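Local coordinates for protein thiosulfate sulfurtransferase TUM1 (Saccharomyces cerevisiae, PDB 3UTN) that transfers sulfur from the cysteine desulfurase NFS1 to UBA4 in the pathway that 2-thiolates the wobble uridine of tRNAs, and stimulates sulfur transfer by NFS1, at residues A[122-125]-A[126-129]; A[148-151]-A[152-156]; A[242-246]-A[247-251]. All coordinates share one frame; numbering follows the deposited sequence.

Contact 1 (A[122-125]-A[126-129])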
# COMPACT_ATOMS: atom_id res chain seq x y z
N VAL A 122 0.54 -3.45 -11.66
CA VAL A 122 -0.91 -3.51 -11.61
C VAL A 122 -1.48 -2.11 -11.69
O VAL A 122 -2.39 -1.85 -12.48
CB VAL A 122 -1.39 -4.23 -10.34
CG1 VAL A 122 -2.91 -4.20 -10.25
CG2 VAL A 122 -0.88 -5.65 -10.34
N GLY A 123 -0.93 -1.21 -10.90
CA GLY A 123 -1.40 0.15 -10.86
C GLY A 123 -1.82 0.48 -9.46
O GLY A 123 -2.98 0.29 -9.09
N ASN A 124 -0.86 0.93 -8.66
CA ASN A 124 -1.14 1.32 -7.29
C ASN A 124 -1.85 0.24 -6.53
O ASN A 124 -2.86 0.47 -5.86
CB ASN A 124 -1.95 2.60 -7.27
CG ASN A 124 -1.14 3.76 -7.73
OD1 ASN A 124 0.01 3.90 -7.31
ND2 ASN A 124 -1.70 4.59 -8.58
N PHE A 125 -1.31 -0.95 -6.67
CA PHE A 125 -1.90 -2.10 -6.07
C PHE A 125 -1.05 -2.51 -4.88
O PHE A 125 -1.51 -2.47 -3.76
CB PHE A 125 -1.98 -3.21 -7.10
CG PHE A 125 -2.69 -4.43 -6.60
CD1 PHE A 125 -1.99 -5.61 -6.43
CD2 PHE A 125 -4.05 -4.39 -6.32
CE1 PHE A 125 -2.64 -6.75 -5.97
CE2 PHE A 125 -4.70 -5.53 -5.87
CZ PHE A 125 -3.99 -6.71 -5.69
N SER A 126 0.19 -2.89 -5.15
CA SER A 126 1.11 -3.27 -4.09
C SER A 126 2.15 -2.19 -3.88
O SER A 126 2.82 -2.13 -2.86
CB SER A 126 1.81 -4.56 -4.47
OG SER A 126 2.38 -4.44 -5.77
N SER A 127 2.30 -1.33 -4.88
CA SER A 127 3.29 -0.28 -4.80
C SER A 127 3.01 0.66 -3.63
O SER A 127 3.94 1.04 -2.94
CB SER A 127 3.42 0.48 -6.12
OG SER A 127 2.18 1.02 -6.51
N PRO A 128 1.73 1.02 -3.38
CA PRO A 128 1.52 1.90 -2.24
C PRO A 128 1.98 1.22 -0.97
O PRO A 128 2.67 1.84 -0.17
CB PRO A 128 0.00 2.11 -2.23
CG PRO A 128 -0.42 1.85 -3.64
CD PRO A 128 0.45 0.71 -4.05
N ARG A 129 1.60 -0.04 -0.80
CA ARG A 129 2.05 -0.83 0.33
C ARG A 129 3.55 -0.75 0.44
O ARG A 129 4.10 -0.53 1.52
CB ARG A 129 1.65 -2.29 0.14
CG ARG A 129 2.28 -3.21 1.15
CD ARG A 129 1.54 -3.09 2.46
NE ARG A 129 2.22 -3.79 3.53
CZ ARG A 129 1.66 -4.08 4.69
NH1 ARG A 129 0.40 -3.75 4.92
NH2 ARG A 129 2.35 -4.72 5.62
O HOH W 1 2.21 2.81 -8.20
O HOH W 2 -0.66 -1.23 -1.69
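N124 and S127 meet across the turn that starts helix 127-136, their CA atoms 5.3 Å apart, with N124 in a left-handed backbone conformation (phi 53°, psi 47°). No direct hydrogen bond joins 122-125 to 126-129; between them there is packing and water, and the direct bonds come from D120, outside both. The ring of P128 does much of the touching. P128 CD rests 3.4 Å from N124 C, and P128 CG lies alongside N124 CB at 4.0 Å, so the proline is pressed against the preceding loop. In the first turn of a helix a proline is well tolerated, since no backbone N-H is needed there. S127 OG comes to 3.4 Å from N124 CA. A water within hydrogen-bonding distance of both S127 OG and N124 OD1, 2.6 Å from the latter, probably links them, while N124 ND2 is taken up by K248 O and N146 OD1. The second water bridges F125 O and R129 N, 2.6 Å from the former and 2.7 Å from the latter. F125 CG is anti to the backbone N (chi1 -175°), and its ring meets that of W59.

This is the loop between strand 115-119 and helix 127-136 of the first rhodanese domain, the half that lacks the catalytic cysteine. D120, just past strand 115-119, gathers the backbone N-H groups of F125, S126 and S127 on its OD2, while S126 OG bonds to A52 O. P128 packs on L144 of strand 141-145 and on V289, I290 and T293 of helix 286-297; R129 reaches D307 in a salt bridge, joining the first rhodanese half to the second.

Contact 2 (A[148-151]-A[152-156])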
# COMPACT_ATOMS: atom_id res chain seq x y z
N PHE A 148 2.91 3.10 -12.74
CA PHE A 148 3.63 2.43 -13.78
C PHE A 148 2.76 2.20 -15.00
O PHE A 148 3.27 2.19 -16.11
CB PHE A 148 4.19 1.13 -13.27
CG PHE A 148 5.22 0.54 -14.17
CD1 PHE A 148 6.21 1.33 -14.73
CD2 PHE A 148 5.22 -0.83 -14.42
CE1 PHE A 148 7.17 0.77 -15.55
CE2 PHE A 148 6.18 -1.39 -15.23
CZ PHE A 148 7.16 -0.59 -15.80
N ASN A 149 1.46 2.01 -14.80
CA ASN A 149 0.53 1.87 -15.91
C ASN A 149 0.64 3.06 -16.84
O ASN A 149 0.81 2.90 -18.04
CB ASN A 149 -0.91 1.76 -15.42
CG ASN A 149 -1.22 0.41 -14.81
OD1 ASN A 149 -0.42 -0.52 -14.91
ND2 ASN A 149 -2.38 0.29 -14.20
N GLN A 150 0.55 4.25 -16.26
CA GLN A 150 0.58 5.47 -17.03
C GLN A 150 1.97 5.67 -17.57
O GLN A 150 2.15 6.07 -18.72
CB GLN A 150 0.16 6.65 -16.18
CG GLN A 150 -1.33 6.64 -15.91
CD GLN A 150 -2.14 6.72 -17.19
OE1 GLN A 150 -2.65 7.78 -17.53
NE2 GLN A 150 -2.25 5.61 -17.91
N TYR A 151 2.95 5.36 -16.73
CA TYR A 151 4.33 5.38 -17.11
C TYR A 151 4.54 4.60 -18.40
O TYR A 151 5.17 5.08 -19.34
CB TYR A 151 5.15 4.77 -15.98
CG TYR A 151 6.62 4.94 -16.15
CD1 TYR A 151 7.28 6.00 -15.55
CD2 TYR A 151 7.35 4.03 -16.90
CE1 TYR A 151 8.65 6.15 -15.70
CE2 TYR A 151 8.70 4.18 -17.07
CZ TYR A 151 9.35 5.24 -16.46
OH TYR A 151 10.69 5.38 -16.61
N ARG A 152 4.00 3.38 -18.43
CA ARG A 152 4.13 2.54 -19.61
C ARG A 152 3.25 3.05 -20.73
O ARG A 152 3.70 3.17 -21.86
CB ARG A 152 3.79 1.10 -19.28
CG ARG A 152 4.91 0.36 -18.58
CD ARG A 152 4.44 -1.01 -18.15
NE ARG A 152 3.34 -0.91 -17.19
CZ ARG A 152 2.88 -1.94 -16.49
NH1 ARG A 152 3.42 -3.15 -16.63
NH2 ARG A 152 1.87 -1.76 -15.65
N GLU A 153 2.00 3.38 -20.41
CA GLU A 153 1.06 3.88 -21.41
C GLU A 153 1.66 5.03 -22.18
O GLU A 153 1.56 5.09 -23.40
CB GLU A 153 -0.27 4.30 -20.77
CG GLU A 153 -1.24 4.95 -21.75
CD GLU A 153 -2.68 4.55 -21.51
OE1 GLU A 153 -3.14 4.57 -20.35
OE2 GLU A 153 -3.37 4.23 -22.51
N PHE A 154 2.30 5.94 -21.47
CA PHE A 154 2.86 7.12 -22.09
C PHE A 154 4.34 6.95 -22.41
O PHE A 154 5.05 7.93 -22.64
CB PHE A 154 2.53 8.36 -21.26
CG PHE A 154 1.08 8.68 -21.28
CD1 PHE A 154 0.53 9.44 -22.31
CD2 PHE A 154 0.23 8.18 -20.30
CE1 PHE A 154 -0.83 9.72 -22.34
CE2 PHE A 154 -1.13 8.45 -20.33
CZ PHE A 154 -1.66 9.23 -21.35
N LYS A 155 4.77 5.70 -22.43
CA LYS A 155 6.07 5.31 -22.97
C LYS A 155 7.22 6.02 -22.28
O LYS A 155 8.20 6.43 -22.90
CB LYS A 155 6.09 5.52 -24.49
CG LYS A 155 5.11 4.62 -25.24
CD LYS A 155 4.89 5.10 -26.66
CE LYS A 155 3.84 4.25 -27.37
NZ LYS A 155 3.78 4.54 -28.83
N TYR A 156 7.10 6.16 -20.97
CA TYR A 156 8.20 6.66 -20.20
C TYR A 156 9.32 5.63 -20.22
O TYR A 156 9.06 4.47 -20.54
CB TYR A 156 7.73 6.99 -18.80
CG TYR A 156 7.04 8.30 -18.78
CD1 TYR A 156 7.73 9.46 -18.43
CD2 TYR A 156 5.71 8.42 -19.17
CE1 TYR A 156 7.11 10.68 -18.43
CE2 TYR A 156 5.08 9.64 -19.18
CZ TYR A 156 5.79 10.77 -18.81
OH TYR A 156 5.18 11.99 -18.81
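Y151 and Y156 close the C-terminal end of helix 148-153 with a Schellman motif, in which Y156 N bonds to Y151 O at 2.7 Å. Within it K155 N donates to R152 O at 2.8 Å, and K155, whose phi is positive, supplies the C-prime residue that turns the chain out of the helix. Y156 CB lies over one face of the Y151 ring, while the two rings themselves meet obliquely, their planes at 36°. Beyond the ring, Y151 OH bonds to P157 O, and the side chain also packs on P32 of helix 32-41. With an alanine in place of Y151, P157 O would probably be left without its hydroxyl partner and a gap would open beside Y156 and P32.

In the same short helix, which follows strand 141-145 in the first rhodanese domain, R152 folds back over the ring of F148, one turn earlier. In the modelled conformer of R152, one of two deposited, the chain bends at chi3 (-62°) and lies across F148, with CD 3.8 Å from the ring centroid and the guanidinium tilted 21° from the ring plane. F148 O takes both R152 N, at 2.7 Å in the helical bond, and R152 NE, at 3.3 Å, from opposite faces of its carbonyl plane. R152 NH2 bonds to R121 O and adds a weak bond to N149 OD1. N149 ND2, for its part, bonds to V122 O and T247 O. On another side of the helix, Q150 and E153 lie side by side: Q150 NE2 donates, in its own amide plane, to the anti lone pair of E153 OE1 at 2.8 Å. The other end of that amide, Q150 OE1, sits at the edge of the F154 ring, 3.3 Å from F154 CE2.

Contact 3 (A[242-246]-A[247-251])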
# COMPACT_ATOMS: atom_id res chain seq x y z
N LEU A 242 -10.78 4.61 -5.27
CA LEU A 242 -9.90 5.74 -5.07
C LEU A 242 -8.83 5.82 -6.15
O LEU A 242 -7.98 6.70 -6.14
CB LEU A 242 -9.28 5.69 -3.67
CG LEU A 242 -10.33 5.80 -2.56
CD1 LEU A 242 -9.64 5.85 -1.21
CD2 LEU A 242 -11.20 7.03 -2.74
N LEU A 243 -8.90 4.90 -7.10
CA LEU A 243 -7.98 4.90 -8.21
C LEU A 243 -8.76 5.15 -9.47
O LEU A 243 -9.93 4.77 -9.56
CB LEU A 243 -7.27 3.55 -8.31
CG LEU A 243 -6.45 3.15 -7.09
CD1 LEU A 243 -5.82 1.78 -7.32
CD2 LEU A 243 -5.38 4.19 -6.80
N ASP A 244 -8.13 5.79 -10.44
CA ASP A 244 -8.75 5.90 -11.74
C ASP A 244 -9.08 4.49 -12.23
O ASP A 244 -8.23 3.60 -12.17
CB ASP A 244 -7.86 6.63 -12.74
CG ASP A 244 -8.41 6.58 -14.15
OD1 ASP A 244 -9.15 7.51 -14.53
OD2 ASP A 244 -8.13 5.59 -14.85
N PRO A 245 -10.33 4.28 -12.69
CA PRO A 245 -10.83 2.94 -13.04
C PRO A 245 -9.97 2.19 -14.05
O PRO A 245 -9.80 0.98 -13.91
CB PRO A 245 -12.21 3.24 -13.63
CG PRO A 245 -12.64 4.50 -12.96
CD PRO A 245 -11.38 5.30 -12.82
N GLU A 246 -9.44 2.89 -15.04
CA GLU A 246 -8.68 2.20 -16.08
C GLU A 246 -7.17 2.20 -15.81
O GLU A 246 -6.52 1.17 -15.93
CB GLU A 246 -9.02 2.73 -17.49
CG GLU A 246 -8.60 4.16 -17.80
CD GLU A 246 -9.63 5.21 -17.38
OE1 GLU A 246 -10.77 4.84 -17.02
OE2 GLU A 246 -9.29 6.41 -17.42
N THR A 247 -6.63 3.35 -15.41
CA THR A 247 -5.19 3.52 -15.27
C THR A 247 -4.71 3.15 -13.88
O THR A 247 -3.52 2.97 -13.65
CB THR A 247 -4.78 4.97 -15.56
OG1 THR A 247 -5.29 5.83 -14.54
CG2 THR A 247 -5.31 5.43 -16.92
N LYS A 248 -5.65 3.07 -12.94
CA LYS A 248 -5.34 2.76 -11.54
C LYS A 248 -4.43 3.80 -10.91
O LYS A 248 -3.82 3.55 -9.88
CB LYS A 248 -4.75 1.35 -11.40
CG LYS A 248 -5.59 0.24 -12.01
CD LYS A 248 -6.99 0.25 -11.44
CE LYS A 248 -7.85 -0.82 -12.08
NZ LYS A 248 -9.27 -0.63 -11.67
N THR A 249 -4.33 4.97 -11.53
CA THR A 249 -3.58 6.04 -10.92
C THR A 249 -4.40 6.57 -9.77
O THR A 249 -5.63 6.53 -9.79
CB THR A 249 -3.33 7.22 -11.86
OG1 THR A 249 -4.56 7.59 -12.51
CG2 THR A 249 -2.28 6.88 -12.89
N TYR A 250 -3.69 7.05 -8.77
CA TYR A 250 -4.31 7.92 -7.82
C TYR A 250 -4.63 9.18 -8.58
O TYR A 250 -3.80 9.65 -9.35
CB TYR A 250 -3.35 8.27 -6.73
CG TYR A 250 -3.16 7.16 -5.76
CD1 TYR A 250 -4.16 6.85 -4.84
CD2 TYR A 250 -1.99 6.41 -5.77
CE1 TYR A 250 -3.99 5.81 -3.95
CE2 TYR A 250 -1.81 5.39 -4.87
CZ TYR A 250 -2.81 5.09 -3.97
OH TYR A 250 -2.62 4.08 -3.09
N PRO A 251 -5.84 9.70 -8.39
CA PRO A 251 -6.16 11.00 -8.93
C PRO A 251 -5.16 12.00 -8.39
O PRO A 251 -4.53 11.76 -7.36
CB PRO A 251 -7.54 11.29 -8.35
CG PRO A 251 -8.14 9.94 -8.16
CD PRO A 251 -7.00 9.08 -7.72
O HOH W 3 -9.82 1.90 -10.05
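L242 enters the loop with its carbonyl oxygen 3.0 Å from P251 CD; this oxygen is buried and has no hydrogen-bonding partner. L243 follows, and its CD2 branch sits over one face of the Y250 ring, 3.6 Å from the centroid, in a CH-pi contact that leaves the methyl displaced toward the rim. Its carbonyl oxygen probably accepts from a water that in turn takes a hydrogen bond from K248 NZ.

D244 ties the loop together. Its N-H points nearly along the C=O axis of T249, with D244 N 2.7 Å from T249 O, and D244 O accepts K248 N at 2.7 Å. The carboxylate, held with CG anti to the backbone N (chi1 172°), turns OD2 back into the turn. T247 N reaches D244 OD2 almost straight (173° at the hydrogen) at 2.8 Å, whereas T247 OG1 donates to it from above the carboxylate plane at 2.9 Å, and E246 N adds a weak bond. The same T247 hydroxyl accepts from T249 N, forming an ST turn. P245 offers its carbonyl to the lysine: the K248 chain, bent at chi2, brings NZ to 2.8 Å from P245 O. E246 OE2 comes to 2.9 Å from D244 OD2, a closeness that may raise the pKa of one of the two acids, although the donors at D244 OD2 would counter this.

The loop lies between strand 234-236 and helix 255-267 of the second rhodanese domain. L242 and P251 pack on helix 255-267, while Y250 leans on T293, A294 and L297 of helix 286-297 and bonds through OH to I290 O. The turn end reaches across to the first domain, where T247 touches Q150 and E153 of helix 148-153.

How the contacts relate
The three contacts follow one another along the chain, contact 1 first and contact 3 last, yet they gather in one region: centres are about 14 Å apart for contacts 1 and 2, 11 Å for contacts 1 and 3, and 13 Å for contacts 2 and 3. Contacts 1 and 2 belong to the first rhodanese domain, following strands 115-119 and 141-145, neighbours in its parallel sheet. Contact 3 is a loop of the second domain, which alone carries the catalytic cysteine. Each contact touches the other two, and the loop 242-251 rests on both elements of the first domain, so in this protein the two domains meet here through two loops and helix 148-153.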